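Local coordinates for protein B (Streptococcus agalactiae, PDB 5H6I) that acts as a secreted pore-forming toxin that permeabilises membranes and also belongs to the bacterial Fc-binding proteins, with affinity for IgG, at residues 60-65 with 174-179; 65-70 with 130-135; 117-122 with 165-170; 180-185 with 231-236. All coordinates share one frame; numbering follows the deposited sequence.

Contact 1 of 4, residues 60-65 with 174-179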
loop_
_atom_site.group_PDB
_atom_site.type_symbol
_atom_site.label_atom_id
_atom_site.label_comp_id
_atom_site.label_asym_id
_atom_site.label_seq_id
_atom_site.Cartn_x
_atom_site.Cartn_y
_atom_site.Cartn_z
ATOM N N GLN A 60 2.131 -6.171 -0.229
ATOM C CA GLN A 60 2.724 -7.455 0.123
ATOM C C GLN A 60 4.025 -7.669 -0.644
ATOM O O GLN A 60 4.046 -7.607 -1.878
ATOM C CB GLN A 60 1.740 -8.586 -0.164
ATOM C CG GLN A 60 0.990 -9.065 1.067
ATOM C CD GLN A 60 1.892 -9.191 2.280
ATOM O OE1 GLN A 60 1.777 -8.425 3.236
ATOM N NE2 GLN A 60 2.799 -10.161 2.244
ATOM N N GLY A 61 5.108 -7.920 0.089
ATOM C CA GLY A 61 6.390 -8.185 -0.530
ATOM C C GLY A 61 7.108 -6.974 -1.077
ATOM O O GLY A 61 8.038 -7.128 -1.874
ATOM N N THR A 62 6.710 -5.772 -0.674
ATOM C CA THR A 62 7.317 -4.538 -1.144
ATOM C C THR A 62 8.104 -3.881 -0.012
ATOM O O THR A 62 8.262 -4.445 1.078
ATOM C CB THR A 62 6.244 -3.596 -1.696
ATOM O OG1 THR A 62 5.619 -2.896 -0.613
ATOM C CG2 THR A 62 5.188 -4.378 -2.461
ATOM N N ASP A 63 8.603 -2.672 -0.274
ATOM C CA ASP A 63 9.294 -1.895 0.746
ATOM C C ASP A 63 8.347 -1.313 1.784
ATOM O O ASP A 63 8.815 -0.708 2.755
ATOM C CB ASP A 63 10.096 -0.769 0.091
ATOM C CG ASP A 63 11.108 -1.281 -0.913
ATOM O OD1 ASP A 63 12.107 -1.897 -0.489
ATOM O OD2 ASP A 63 10.900 -1.072 -2.126
ATOM N N TYR A 64 7.037 -1.479 1.605
ATOM C CA TYR A 64 6.042 -0.960 2.532
ATOM C C TYR A 64 5.309 -2.066 3.281
ATOM O O TYR A 64 4.301 -1.792 3.936
ATOM C CB TYR A 64 5.040 -0.076 1.787
ATOM C CG TYR A 64 5.690 0.984 0.928
ATOM C CD1 TYR A 64 6.050 2.215 1.463
ATOM C CD2 TYR A 64 5.953 0.751 -0.416
ATOM C CE1 TYR A 64 6.649 3.185 0.681
ATOM C CE2 TYR A 64 6.551 1.715 -1.205
ATOM C CZ TYR A 64 6.897 2.929 -0.652
ATOM O OH TYR A 64 7.492 3.889 -1.436
ATOM N N GLU A 65 5.787 -3.309 3.199
ATOM C CA GLU A 65 5.125 -4.397 3.912
ATOM C C GLU A 65 5.373 -4.295 5.411
ATOM O O GLU A 65 4.429 -4.277 6.208
ATOM C CB GLU A 65 5.602 -5.746 3.374
ATOM C CG GLU A 65 5.026 -6.945 4.113
ATOM C CD GLU A 65 5.855 -8.202 3.926
ATOM O OE1 GLU A 65 5.823 -8.777 2.818
ATOM O OE2 GLU A 65 6.538 -8.614 4.888
ATOM N N ALA A 174 11.646 -5.538 -14.629
ATOM C CA ALA A 174 10.422 -5.087 -13.986
ATOM C C ALA A 174 10.513 -5.259 -12.476
ATOM O O ALA A 174 10.992 -6.282 -11.979
ATOM C CB ALA A 174 9.219 -5.857 -14.530
ATOM N N THR A 175 10.058 -4.244 -11.749
ATOM C CA THR A 175 9.979 -4.308 -10.300
ATOM C C THR A 175 8.609 -4.825 -9.871
ATOM O O THR A 175 7.683 -4.950 -10.675
ATOM C CB THR A 175 10.249 -2.937 -9.680
ATOM O OG1 THR A 175 9.180 -2.041 -10.012
ATOM C CG2 THR A 175 11.562 -2.365 -10.197
ATOM N N ILE A 176 8.486 -5.131 -8.577
ATOM C CA ILE A 176 7.213 -5.614 -8.051
ATOM C C ILE A 176 6.128 -4.559 -8.220
ATOM O O ILE A 176 4.950 -4.889 -8.404
ATOM C CB ILE A 176 7.373 -6.049 -6.579
ATOM C CG1 ILE A 176 6.048 -6.577 -6.023
ATOM C CG2 ILE A 176 7.908 -4.902 -5.730
ATOM C CD1 ILE A 176 6.169 -7.219 -4.660
ATOM N N TYR A 177 6.504 -3.278 -8.183
ATOM C CA TYR A 177 5.533 -2.215 -8.414
ATOM C C TYR A 177 5.077 -2.182 -9.867
ATOM O O TYR A 177 3.929 -1.817 -10.146
ATOM C CB TYR A 177 6.128 -0.868 -8.001
ATOM C CG TYR A 177 6.780 -0.904 -6.638
ATOM C CD1 TYR A 177 6.032 -0.702 -5.484
ATOM C CD2 TYR A 177 8.139 -1.155 -6.501
ATOM C CE1 TYR A 177 6.621 -0.742 -4.235
ATOM C CE2 TYR A 177 8.736 -1.199 -5.256
ATOM C CZ TYR A 177 7.972 -0.992 -4.126
ATOM O OH TYR A 177 8.563 -1.032 -2.885
ATOM N N THR A 178 5.955 -2.560 -10.801
ATOM C CA THR A 178 5.549 -2.657 -12.199
ATOM C C THR A 178 4.507 -3.750 -12.390
ATOM O O THR A 178 3.554 -3.586 -13.161
ATOM C CB THR A 178 6.768 -2.920 -13.085
ATOM O OG1 THR A 178 7.814 -2.001 -12.749
ATOM C CG2 THR A 178 6.406 -2.756 -14.554
ATOM N N LYS A 179 4.667 -4.871 -11.689
ATOM C CA LYS A 179 3.744 -5.992 -11.794
ATOM C C LYS A 179 2.460 -5.782 -11.003
ATOM O O LYS A 179 1.592 -6.662 -11.022
ATOM C CB LYS A 179 4.433 -7.278 -11.333
ATOM C CG LYS A 179 5.611 -7.682 -12.201
ATOM C CD LYS A 179 6.390 -8.823 -11.577
ATOM C CE LYS A 179 7.466 -9.331 -12.519
ATOM N NZ LYS A 179 8.242 -10.450 -11.920
#
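Tyr177 reaches across to Asp63 with its phenol oxygen, and the polar part of the contact lies at that one atom. Tyr177 OH accepts a nearly straight bond from the backbone, Asp63 N to Tyr177 OH being 3.1 Å with an angle of 164° at the hydrogen. It also donates to Asp63 OD2 at 2.5 Å, a very short bond whose exact length is doubtful. The carboxylate meets the ring at its edge and in its plane, the two planes being 21° apart. Backbone N and carboxylate of one residue thus both address the phenol oxygen.

Van der Waals contacts surround this grip. Tyr177 CE1 lies 3.8 Å from Thr62 CB and touches the edge of the Tyr64 ring, whose own hydroxyl bonds to Asn124. Ile176 extends its chain with CG1 anti to the backbone N (chi1 -179°), which brings CD1 to 3.7 Å from Thr62 CG2 and 3.4 Å from Gly61 O.

Within 60-65, Tyr64 N donates to Thr62 OG1 at 3.0 Å. This is an ST turn inside a type I beta turn, with Tyr64 as N-cap: the turn leading into helix 65-84 here receives a tyrosine from the linker before helix 179-196.

Contact 2 of 4, residues 65-70 with 130-135; sequences EKPVNE and GITKLV
Ile131 opens the row of contacts, laying its CG2 branch against Pro67 CB at 4.3 Å. Its side chain is directed at helix 65-84 but also packs on Ala108 of helix 93-115 and on Tyr64, which makes it part of a shared core rather than of a single pair.

Thr132 comes next and brings a hydroxyl to the rim of the proline ring: OG1 stands 3.4 Å from Pro67 CG. The oxygen sits beside its own backbone N, anti to the carbonyl carbon (chi1 -73°), and bonds back to Gly128 O one turn earlier. Its polar need is therefore met within its own helix while the proline offers it only carbon. Pro67 lies in the first turn of helix 65-84, where the lack of an N-H costs no helix bond.

One turn after Ile131, Val135 spreads two methyls over the neighbouring backbone. CG1 touches Glu70 O at 3.6 Å and Glu70 CB at 3.7 Å, and CG2 lies 4.1 Å from Pro67 O. The carboxylate of Glu70 takes no part in this; its chain bends at chi2 and OE1 forms a salt bridge with Lys66 NZ at 3.4 Å.

The short axes approach to 9.2 Å at 17°, running the same way, as expected of alternate helices in an up-and-down bundle, here with helix 93-115 in sequence between them.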
loop_
_atom_site.group_PDB
_atom_site.type_symbol
_atom_site.label_atom_id
_atom_site.label_comp_id
_atom_site.label_asym_id
_atom_site.label_seq_id
_atom_site.Cartn_x
_atom_site.Cartn_y
_atom_site.Cartn_z
ATOM N N GLU A 65 5.787 -3.309 3.199
ATOM C CA GLU A 65 5.125 -4.397 3.912
ATOM C C GLU A 65 5.373 -4.295 5.411
ATOM O O GLU A 65 4.429 -4.277 6.208
ATOM C CB GLU A 65 5.602 -5.746 3.374
ATOM C CG GLU A 65 5.026 -6.945 4.113
ATOM C CD GLU A 65 5.855 -8.202 3.926
ATOM O OE1 GLU A 65 5.823 -8.777 2.818
ATOM O OE2 GLU A 65 6.538 -8.614 4.888
ATOM N N LYS A 66 6.639 -4.228 5.812
ATOM C CA LYS A 66 7.000 -4.108 7.219
ATOM C C LYS A 66 6.643 -2.738 7.799
ATOM O O LYS A 66 6.217 -2.671 8.958
ATOM C CB LYS A 66 8.490 -4.397 7.414
ATOM C CG LYS A 66 8.866 -4.705 8.852
ATOM C CD LYS A 66 8.507 -6.132 9.228
ATOM C CE LYS A 66 8.666 -6.359 10.722
ATOM N NZ LYS A 66 7.589 -5.688 11.501
ATOM N N PRO A 67 6.816 -1.629 7.062
ATOM C CA PRO A 67 6.362 -0.337 7.614
ATOM C C PRO A 67 4.893 -0.311 8.011
ATOM O O PRO A 67 4.566 0.159 9.111
ATOM C CB PRO A 67 6.671 0.644 6.477
ATOM C CG PRO A 67 7.863 0.067 5.824
ATOM C CD PRO A 67 7.670 -1.427 5.873
ATOM N N VAL A 68 3.992 -0.794 7.153
ATOM C CA VAL A 68 2.584 -0.739 7.532
ATOM C C VAL A 68 2.259 -1.791 8.592
ATOM O O VAL A 68 1.324 -1.615 9.376
ATOM C CB VAL A 68 1.667 -0.873 6.305
ATOM C CG1 VAL A 68 2.164 0.006 5.164
ATOM C CG2 VAL A 68 1.545 -2.324 5.866
ATOM N N ASN A 69 3.024 -2.880 8.658
ATOM C CA ASN A 69 2.864 -3.817 9.767
ATOM C C ASN A 69 3.228 -3.149 11.085
ATOM O O ASN A 69 2.565 -3.366 12.106
ATOM C CB ASN A 69 3.720 -5.066 9.539
ATOM C CG ASN A 69 3.030 -6.091 8.667
ATOM O OD1 ASN A 69 1.853 -5.941 8.322
ATOM N ND2 ASN A 69 3.753 -7.140 8.306
ATOM N N GLU A 70 4.278 -2.325 11.078
ATOM C CA GLU A 70 4.623 -1.547 12.261
ATOM C C GLU A 70 3.607 -0.442 12.517
ATOM O O GLU A 70 3.384 -0.062 13.674
ATOM C CB GLU A 70 6.022 -0.957 12.102
ATOM C CG GLU A 70 7.133 -1.992 12.121
ATOM C CD GLU A 70 7.439 -2.486 13.519
ATOM O OE1 GLU A 70 6.784 -3.448 13.971
ATOM O OE2 GLU A 70 8.335 -1.904 14.167
ATOM N N GLY A 130 12.010 6.055 4.873
ATOM C CA GLY A 130 11.551 7.232 5.592
ATOM C C GLY A 130 10.286 6.978 6.389
ATOM O O GLY A 130 10.148 7.455 7.519
ATOM N N ILE A 131 9.341 6.232 5.810
ATOM C CA ILE A 131 8.129 5.873 6.542
ATOM C C ILE A 131 8.476 5.008 7.745
ATOM O O ILE A 131 7.852 5.116 8.808
ATOM C CB ILE A 131 7.126 5.170 5.608
ATOM C CG1 ILE A 131 6.842 6.035 4.378
ATOM C CG2 ILE A 131 5.832 4.856 6.346
ATOM C CD1 ILE A 131 5.845 5.418 3.421
ATOM N N THR A 132 9.478 4.138 7.596
ATOM C CA THR A 132 9.960 3.355 8.730
ATOM C C THR A 132 10.469 4.267 9.841
ATOM O O THR A 132 10.152 4.069 11.018
ATOM C CB THR A 132 11.061 2.397 8.270
ATOM O OG1 THR A 132 10.482 1.331 7.504
ATOM C CG2 THR A 132 11.806 1.815 9.464
ATOM N N LYS A 133 11.252 5.286 9.476
ATOM C CA LYS A 133 11.753 6.230 10.470
ATOM C C LYS A 133 10.619 6.993 11.143
ATOM O O LYS A 133 10.742 7.386 12.307
ATOM C CB LYS A 133 12.737 7.203 9.820
ATOM C CG LYS A 133 14.194 6.806 9.976
ATOM C CD LYS A 133 15.011 7.155 8.741
ATOM C CE LYS A 133 15.208 8.656 8.609
ATOM N NZ LYS A 133 16.041 9.005 7.424
ATOM N N LEU A 134 9.511 7.208 10.433
ATOM C CA LEU A 134 8.385 7.922 11.026
ATOM C C LEU A 134 7.630 7.036 12.009
ATOM O O LEU A 134 7.320 7.459 13.129
ATOM C CB LEU A 134 7.451 8.434 9.929
ATOM C CG LEU A 134 6.205 9.183 10.404
ATOM C CD1 LEU A 134 6.578 10.249 11.421
ATOM C CD2 LEU A 134 5.471 9.802 9.225
ATOM N N VAL A 135 7.326 5.800 11.606
ATOM C CA VAL A 135 6.589 4.890 12.480
ATOM C C VAL A 135 7.390 4.580 13.738
ATOM O O VAL A 135 6.817 4.399 14.819
ATOM C CB VAL A 135 6.214 3.606 11.713
ATOM C CG1 VAL A 135 5.478 2.633 12.619
ATOM C CG2 VAL A 135 5.366 3.947 10.496
#

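Contact 3 of 4, residues 117-122 with 165-170; sequences ANKVSQ and YPDLKP
An isolated beta bridge, Lys119 with Asp167, joins two loops at the ends of helices in this otherwise all-helical chain. Their CA atoms are 4.3 Å apart and the backbone bonds flank them. Leu168 N donates to Asn118 O at 2.8 Å with an angle of 163° at the hydrogen, and Val120 N donates to Pro166 O at 3.2 Å. Both donors lie nearly in line with the C=O they address. This is the pattern of a non-hydrogen-bonded antiparallel pair, although the ends of the two segments diverge and no sheet follows.

Lys119 adds a side-chain grip. Its chain leaves the backbone pointing away, then bends at chi2 (-62°), which turns the ammonium group back over the other loop. There NZ donates to Tyr165 O at 2.6 Å and makes a weak bond, part of a salt bridge, to Asp167 OD1 at 3.3 Å; a further bond to Leu163 O ties it to the end of helix 145-163. The contact therefore links the loop entering helix 121-139 to the chain that leaves helix 145-163 and heads for helix 179-196.

Side chains pack beside the backbone bonds. Val120 splits its methyls, CG2 going to Pro166 CD and CG1 to Leu168 CD2, each at 4.1 Å. Leu168 CD1 rests 3.3 Å from Lys119 O. The Tyr165 ring turns its edge, at CE2, to the backbone carbon of Gln122, while Tyr165 OH and Gln122 NE2 each bond to a different carboxylate oxygen of Asp126.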
loop_
_atom_site.group_PDB
_atom_site.type_symbol
_atom_site.label_atom_id
_atom_site.label_comp_id
_atom_site.label_asym_id
_atom_site.label_seq_id
_atom_site.Cartn_x
_atom_site.Cartn_y
_atom_site.Cartn_z
ATOM N N ALA A 117 5.091 4.127 -9.275
ATOM C CA ALA A 117 5.083 2.781 -9.842
ATOM C C ALA A 117 6.065 2.641 -11.000
ATOM O O ALA A 117 6.584 1.544 -11.237
ATOM C CB ALA A 117 3.672 2.410 -10.294
ATOM N N ASN A 118 6.332 3.722 -11.727
ATOM C CA ASN A 118 7.242 3.686 -12.865
ATOM C C ASN A 118 8.680 4.024 -12.494
ATOM O O ASN A 118 9.543 4.044 -13.377
ATOM C CB ASN A 118 6.763 4.648 -13.957
ATOM C CG ASN A 118 5.353 4.347 -14.419
ATOM O OD1 ASN A 118 4.881 3.216 -14.315
ATOM N ND2 ASN A 118 4.671 5.364 -14.934
ATOM N N LYS A 119 8.957 4.287 -11.221
ATOM C CA LYS A 119 10.289 4.697 -10.808
ATOM C C LYS A 119 11.217 3.494 -10.683
ATOM O O LYS A 119 10.785 2.339 -10.642
ATOM C CB LYS A 119 10.230 5.445 -9.476
ATOM C CG LYS A 119 9.547 6.797 -9.552
ATOM C CD LYS A 119 10.292 7.735 -10.484
ATOM C CE LYS A 119 9.607 9.087 -10.564
ATOM N NZ LYS A 119 10.294 9.999 -11.521
ATOM N N VAL A 120 12.516 3.783 -10.621
ATOM C CA VAL A 120 13.516 2.760 -10.341
ATOM C C VAL A 120 13.334 2.302 -8.900
ATOM O O VAL A 120 12.628 2.948 -8.117
ATOM C CB VAL A 120 14.944 3.278 -10.589
ATOM C CG1 VAL A 120 15.183 3.479 -12.078
ATOM C CG2 VAL A 120 15.181 4.571 -9.826
ATOM N N SER A 121 13.977 1.188 -8.539
ATOM C CA SER A 121 13.745 0.585 -7.230
ATOM C C SER A 121 14.127 1.520 -6.089
ATOM O O SER A 121 13.545 1.438 -5.002
ATOM C CB SER A 121 14.518 -0.728 -7.118
ATOM O OG SER A 121 14.144 -1.629 -8.146
ATOM N N GLN A 122 15.086 2.423 -6.317
ATOM C CA GLN A 122 15.602 3.247 -5.228
ATOM C C GLN A 122 14.555 4.213 -4.687
ATOM O O GLN A 122 14.612 4.583 -3.509
ATOM C CB GLN A 122 16.837 4.017 -5.692
ATOM C CG GLN A 122 17.718 4.501 -4.554
ATOM C CD GLN A 122 18.204 3.363 -3.677
ATOM O OE1 GLN A 122 18.623 2.318 -4.174
ATOM N NE2 GLN A 122 18.145 3.559 -2.365
ATOM N N TYR A 165 13.526 11.022 -9.278
ATOM C CA TYR A 165 14.294 9.834 -9.606
ATOM C C TYR A 165 13.971 9.384 -11.031
ATOM O O TYR A 165 12.894 9.681 -11.556
ATOM C CB TYR A 165 13.991 8.713 -8.612
ATOM C CG TYR A 165 14.678 8.854 -7.266
ATOM C CD1 TYR A 165 15.065 10.098 -6.782
ATOM C CD2 TYR A 165 14.935 7.739 -6.480
ATOM C CE1 TYR A 165 15.686 10.226 -5.553
ATOM C CE2 TYR A 165 15.555 7.858 -5.248
ATOM C CZ TYR A 165 15.929 9.104 -4.791
ATOM O OH TYR A 165 16.549 9.227 -3.568
ATOM N N PRO A 166 14.890 8.673 -11.682
ATOM C CA PRO A 166 14.645 8.260 -13.068
ATOM C C PRO A 166 13.567 7.192 -13.161
ATOM O O PRO A 166 13.400 6.359 -12.267
ATOM C CB PRO A 166 16.004 7.709 -13.527
ATOM C CG PRO A 166 16.990 8.122 -12.477
ATOM C CD PRO A 166 16.217 8.249 -11.210
ATOM N N ASP A 167 12.827 7.229 -14.266
ATOM C CA ASP A 167 11.847 6.198 -14.561
ATOM C C ASP A 167 12.536 4.956 -15.120
ATOM O O ASP A 167 13.678 5.002 -15.585
ATOM C CB ASP A 167 10.805 6.705 -15.560
ATOM C CG ASP A 167 9.894 7.764 -14.970
ATOM O OD1 ASP A 167 9.635 7.714 -13.750
ATOM O OD2 ASP A 167 9.435 8.644 -15.729
ATOM N N LEU A 168 11.823 3.836 -15.067
ATOM C CA LEU A 168 12.331 2.594 -15.631
ATOM C C LEU A 168 12.225 2.623 -17.150
ATOM O O LEU A 168 11.206 3.038 -17.709
ATOM C CB LEU A 168 11.561 1.395 -15.079
ATOM C CG LEU A 168 11.855 0.960 -13.643
ATOM C CD1 LEU A 168 10.721 0.101 -13.105
ATOM C CD2 LEU A 168 13.177 0.214 -13.569
ATOM N N LYS A 169 13.289 2.185 -17.815
ATOM C CA LYS A 169 13.242 2.041 -19.259
ATOM C C LYS A 169 12.366 0.846 -19.630
ATOM O O LYS A 169 12.189 -0.075 -18.827
ATOM C CB LYS A 169 14.647 1.852 -19.826
ATOM C CG LYS A 169 15.453 3.137 -19.941
ATOM C CD LYS A 169 16.859 2.858 -20.449
ATOM C CE LYS A 169 17.731 2.255 -19.362
ATOM N NZ LYS A 169 18.051 3.246 -18.300
ATOM N N PRO A 170 11.789 0.839 -20.835
ATOM C CA PRO A 170 11.008 -0.336 -21.253
ATOM C C PRO A 170 11.826 -1.613 -21.285
ATOM O O PRO A 170 11.264 -2.707 -21.144
ATOM C CB PRO A 170 10.505 0.054 -22.650
ATOM C CG PRO A 170 10.536 1.547 -22.662
ATOM C CD PRO A 170 11.725 1.926 -21.828
#

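Contact 4 of 4, residues 180-185 with 231-236; sequences SKLDKE and DQEIVT
Ile234 fits against the backbone of Leu182, and apolar packing makes up the whole of the contact between the two helices. The isoleucine works with three atoms. CD1 touches Leu182 N at 3.6 Å and Lys181 CB at 3.8 Å, CG1 lies 4.0 Å from Leu182 CB, and CG2 meets Glu185 CG at 4.0 Å. Its CG1 branch stands anti to the carbonyl carbon (chi1 -71°) with CG2 anti to the backbone N, and the two branches thereby reach successive turns of helix 179-196. Leu182 answers with CD1 against Glu233 CG at 4.3 Å. Lys181 gives Ile234 its CB alone, since the rest of its chain bends at chi2 and chi4 and leads away from the other helix.

The helices run in the same direction, their short axes 13° apart and 9.6 Å away at closest approach. That is the relation of first and third helix in an up-and-down three-helix bundle, the form taken by helices 179-196, 203-220 and 227-245. Helix 203-220 closes the groove: Ala216 packs on both Leu182 and Glu233.

The acidic side chains find their polar partners outside the two segments. Glu233 is buried, and its OE2 bonds to His215 ND1, which would be expected to stabilise the carboxylate's charge. Glu185 lends its methylene to Ile234, crossing it at about a right angle, while OE2 makes a weak bond to Gln238.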
loop_
_atom_site.group_PDB
_atom_site.type_symbol
_atom_site.label_atom_id
_atom_site.label_comp_id
_atom_site.label_asym_id
_atom_site.label_seq_id
_atom_site.Cartn_x
_atom_site.Cartn_y
_atom_site.Cartn_z
ATOM N N SER A 180 2.318 -4.651 -10.309
ATOM C CA SER A 180 1.076 -4.376 -9.594
ATOM C C SER A 180 -0.089 -4.217 -10.561
ATOM O O SER A 180 -1.219 -4.617 -10.255
ATOM C CB SER A 180 1.234 -3.125 -8.729
ATOM O OG SER A 180 0.054 -2.865 -7.989
ATOM N N LYS A 181 0.165 -3.638 -11.738
ATOM C CA LYS A 181 -0.895 -3.485 -12.728
ATOM C C LYS A 181 -1.293 -4.831 -13.320
ATOM O O LYS A 181 -2.481 -5.091 -13.542
ATOM C CB LYS A 181 -0.452 -2.522 -13.831
ATOM C CG LYS A 181 0.378 -1.347 -13.343
ATOM C CD LYS A 181 -0.376 -0.510 -12.321
ATOM C CE LYS A 181 0.566 0.416 -11.569
ATOM N NZ LYS A 181 1.752 -0.316 -11.044
ATOM N N LEU A 182 -0.312 -5.697 -13.589
ATOM C CA LEU A 182 -0.621 -7.044 -14.056
ATOM C C LEU A 182 -1.364 -7.832 -12.985
ATOM O O LEU A 182 -2.294 -8.588 -13.291
ATOM C CB LEU A 182 0.668 -7.761 -14.467
ATOM C CG LEU A 182 0.685 -9.287 -14.611
ATOM C CD1 LEU A 182 -0.381 -9.779 -15.586
ATOM C CD2 LEU A 182 2.068 -9.759 -15.040
ATOM N N ASP A 183 -0.972 -7.660 -11.720
ATOM C CA ASP A 183 -1.674 -8.326 -10.629
ATOM C C ASP A 183 -3.132 -7.888 -10.565
ATOM O O ASP A 183 -4.031 -8.718 -10.392
ATOM C CB ASP A 183 -0.969 -8.042 -9.302
ATOM C CG ASP A 183 -1.395 -8.992 -8.200
ATOM O OD1 ASP A 183 -2.553 -8.896 -7.744
ATOM O OD2 ASP A 183 -0.570 -9.836 -7.792
ATOM N N LYS A 184 -3.384 -6.584 -10.703
ATOM C CA LYS A 184 -4.760 -6.098 -10.709
ATOM C C LYS A 184 -5.508 -6.551 -11.955
ATOM O O LYS A 184 -6.725 -6.758 -11.904
ATOM C CB LYS A 184 -4.779 -4.574 -10.602
ATOM C CG LYS A 184 -5.793 -4.035 -9.607
ATOM C CD LYS A 184 -5.504 -4.528 -8.199
ATOM C CE LYS A 184 -6.355 -3.799 -7.171
ATOM N NZ LYS A 184 -7.812 -3.998 -7.411
ATOM N N GLU A 185 -4.803 -6.712 -13.078
ATOM C CA GLU A 185 -5.456 -7.175 -14.297
ATOM C C GLU A 185 -5.827 -8.649 -14.210
ATOM O O GLU A 185 -6.828 -9.071 -14.801
ATOM C CB GLU A 185 -4.556 -6.922 -15.506
ATOM C CG GLU A 185 -5.282 -6.984 -16.842
ATOM C CD GLU A 185 -6.399 -5.962 -16.949
ATOM O OE1 GLU A 185 -6.241 -4.844 -16.411
ATOM O OE2 GLU A 185 -7.436 -6.276 -17.569
ATOM N N ASP A 231 3.877 -5.152 -19.887
ATOM C CA ASP A 231 2.850 -4.421 -20.625
ATOM C C ASP A 231 2.177 -5.308 -21.666
ATOM O O ASP A 231 0.950 -5.271 -21.819
ATOM C CB ASP A 231 3.461 -3.187 -21.290
ATOM C CG ASP A 231 3.371 -1.948 -20.416
ATOM O OD1 ASP A 231 2.442 -1.867 -19.587
ATOM O OD2 ASP A 231 4.231 -1.053 -20.563
ATOM N N GLN A 232 2.960 -6.112 -22.391
ATOM C CA GLN A 232 2.380 -6.987 -23.407
ATOM C C GLN A 232 1.545 -8.093 -22.773
ATOM O O GLN A 232 0.517 -8.498 -23.331
ATOM C CB GLN A 232 3.481 -7.584 -24.283
ATOM C CG GLN A 232 4.563 -6.597 -24.688
ATOM C CD GLN A 232 5.657 -7.238 -25.519
ATOM O OE1 GLN A 232 5.643 -7.167 -26.748
ATOM N NE2 GLN A 232 6.612 -7.877 -24.850
ATOM N N GLU A 233 1.969 -8.596 -21.611
ATOM C CA GLU A 233 1.185 -9.616 -20.924
ATOM C C GLU A 233 -0.170 -9.076 -20.484
ATOM O O GLU A 233 -1.159 -9.817 -20.475
ATOM C CB GLU A 233 1.959 -10.157 -19.723
ATOM C CG GLU A 233 1.363 -11.419 -19.116
ATOM C CD GLU A 233 1.309 -12.566 -20.106
ATOM O OE1 GLU A 233 2.246 -12.692 -20.922
ATOM O OE2 GLU A 233 0.330 -13.342 -20.068
ATOM N N ILE A 234 -0.235 -7.794 -20.121
ATOM C CA ILE A 234 -1.515 -7.187 -19.768
ATOM C C ILE A 234 -2.427 -7.127 -20.986
ATOM O O ILE A 234 -3.629 -7.401 -20.894
ATOM C CB ILE A 234 -1.288 -5.793 -19.151
ATOM C CG1 ILE A 234 -0.671 -5.919 -17.754
ATOM C CG2 ILE A 234 -2.590 -5.007 -19.098
ATOM C CD1 ILE A 234 -0.447 -4.587 -17.062
ATOM N N VAL A 235 -1.868 -6.787 -22.150
ATOM C CA VAL A 235 -2.658 -6.712 -23.374
ATOM C C VAL A 235 -3.031 -8.108 -23.860
ATOM O O VAL A 235 -4.145 -8.334 -24.349
ATOM C CB VAL A 235 -1.890 -5.917 -24.448
ATOM C CG1 VAL A 235 -2.283 -6.369 -25.848
ATOM C CG2 VAL A 235 -2.123 -4.422 -24.273
ATOM N N THR A 236 -2.109 -9.064 -23.734
ATOM C CA THR A 236 -2.407 -10.439 -24.129
ATOM C C THR A 236 -3.531 -11.023 -23.286
ATOM O O THR A 236 -4.442 -11.675 -23.814
ATOM C CB THR A 236 -1.151 -11.304 -24.017
ATOM O OG1 THR A 236 -0.130 -10.772 -24.869
ATOM C CG2 THR A 236 -1.455 -12.738 -24.425
#

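How the contacts relate
Contacts 1 and 3 lie where the five-helix N-terminal part meets the three-helix C-terminal part. Their centres are about 12 Å apart and they touch, with Thr175 CG2 3.4 Å from Ser121 OG. Contact 2 continues from contact 1 through the shared Glu65, and Tyr64 CE1 packs on Ile131 CD1 at 3.6 Å. Contact 4 follows contact 1 directly in sequence and meets contact 3 where Ala117 CB approaches Lys181 NZ at 3.4 Å. Contacts 2 and 4, one in each bundle, have centres about 28 Å apart on opposite sides of the chain's centre. Segments 60-65 and 65-70, and residues 117-120 of contact 3, lie in the region that binds the IgG constant region.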